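Local structure of putative uncharacterized protein (Bacteroides eggerthii DSM 20697, 5BYP) at residues A78-E81 / E82-S86. The protein is of unknown function but belongs to the lipocalin-like families of the calycin clan, whose curled antiparallel sheets often bind small ligands. Residues are numbered along the deposited sequence; the frame is centred on the assembly and turned at random.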
# COMPACT_ATOMS: atom_id res chain seq x y z
N ALA A 78 -7.89 3.80 19.77
CA ALA A 78 -9.09 4.57 19.44
C ALA A 78 -9.01 5.17 18.03
O ALA A 78 -9.92 4.98 17.23
CB ALA A 78 -9.31 5.66 20.47
N ALA A 79 -7.89 5.83 17.72
CA ALA A 79 -7.64 6.42 16.41
C ALA A 79 -7.39 5.33 15.36
O ALA A 79 -7.86 5.46 14.22
CB ALA A 79 -6.46 7.36 16.50
N HIS A 80 -6.71 4.23 15.75
CA HIS A 80 -6.46 3.09 14.85
C HIS A 80 -7.78 2.49 14.39
O HIS A 80 -7.98 2.27 13.21
CB HIS A 80 -5.60 2.01 15.53
CG HIS A 80 -5.22 0.87 14.63
ND1 HIS A 80 -4.19 0.98 13.71
CD2 HIS A 80 -5.72 -0.39 14.56
CE1 HIS A 80 -4.11 -0.19 13.12
NE2 HIS A 80 -5.01 -1.04 13.58
N GLU A 81 -8.72 2.25 15.36
CA GLU A 81 -10.02 1.67 15.07
C GLU A 81 -10.88 2.62 14.19
O GLU A 81 -11.57 2.14 13.28
CB GLU A 81 -10.77 1.28 16.35
CG GLU A 81 -10.25 -0.02 16.96
CD GLU A 81 -10.10 -1.23 16.05
OE1 GLU A 81 -11.12 -1.68 15.48
OE2 GLU A 81 -8.97 -1.74 15.91
N GLU A 82 -10.75 3.96 14.39
CA GLU A 82 -11.42 4.94 13.51
C GLU A 82 -10.92 4.82 12.06
O GLU A 82 -11.68 5.03 11.13
CB GLU A 82 -11.22 6.38 14.03
CG GLU A 82 -11.97 6.69 15.32
CD GLU A 82 -11.73 8.06 15.95
OE1 GLU A 82 -11.23 8.96 15.23
OE2 GLU A 82 -12.07 8.24 17.14
N LEU A 83 -9.65 4.44 11.88
CA LEU A 83 -9.03 4.34 10.55
C LEU A 83 -9.37 3.02 9.88
O LEU A 83 -9.85 3.03 8.75
CB LEU A 83 -7.49 4.49 10.68
CG LEU A 83 -6.64 4.04 9.49
CD1 LEU A 83 -6.81 4.95 8.32
CD2 LEU A 83 -5.16 3.93 9.88
N VAL A 84 -9.07 1.89 10.55
CA VAL A 84 -9.21 0.54 9.97
C VAL A 84 -10.68 0.15 9.74
O VAL A 84 -10.92 -0.83 9.04
CB VAL A 84 -8.46 -0.57 10.77
CG1 VAL A 84 -6.97 -0.40 10.64
CG2 VAL A 84 -8.87 -0.61 12.23
N ASN A 85 -11.65 0.92 10.28
CA ASN A 85 -13.09 0.68 10.08
C ASN A 85 -13.68 1.64 9.03
O ASN A 85 -14.86 1.50 8.69
CB ASN A 85 -13.87 0.83 11.41
CG ASN A 85 -13.55 -0.24 12.41
OD1 ASN A 85 -13.79 -1.44 12.20
ND2 ASN A 85 -12.97 0.15 13.52
N SER A 86 -12.91 2.61 8.53
CA SER A 86 -13.37 3.55 7.51
C SER A 86 -13.49 2.86 6.18
O SER A 86 -12.61 2.05 5.84
CB SER A 86 -12.42 4.74 7.40
OG SER A 86 -11.18 4.40 6.79
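The C-terminal end of helix 77-84 is held by i to i+4 contacts: His80 with Val84 inside it and Glu81 with Asn85 just beyond it. The helical i to i+4 backbone bonds run from Glu82 N to Ala78 O (3.1 Å), Leu83 N to Ala79 O and, nearly straight, Val84 N to His80 O (2.9 Å, 174° at the hydrogen). On the buried side, Val84 lays CG1 over one face of the His80 imidazole, 3.9 Å from the ring centroid and offset toward its rim, a CH-pi contact whose nearest ring atom is NE2 (3.6 Å from CG1). With CG opposite the backbone N (chi1 -175°), the ring is directed to where Val84 lies. Its rotation is fixed from outside the helix: ND1 is hydrogen-bonded to the carbonyl of Pro70 and NE2 to that of Asp97, so this buried side chain ties the helix to two loops. At the C-terminal end, Asn85 folds its amide back over the last turn. ND2 hydrogen-bonds Glu81 OE1 at 3.3 Å, reaching it from above the carboxylate plane, with the two flat groups turned 66° apart. The bent chain of Glu81 brings its carboxylate beside Val84 CG2. Beyond, Leu83 O receives both Ser86 N and Ser86 OG (2.7 Å from OG), the latter in the carbonyl plane. Ser86 also stands at the N-cap of helix 87-92, its OG making a weak bond to Tyr89 N: a serine N-cap starting one helix directly after another, in the connection between strands 63-68 and 100-108 of the lipocalin-like sheet.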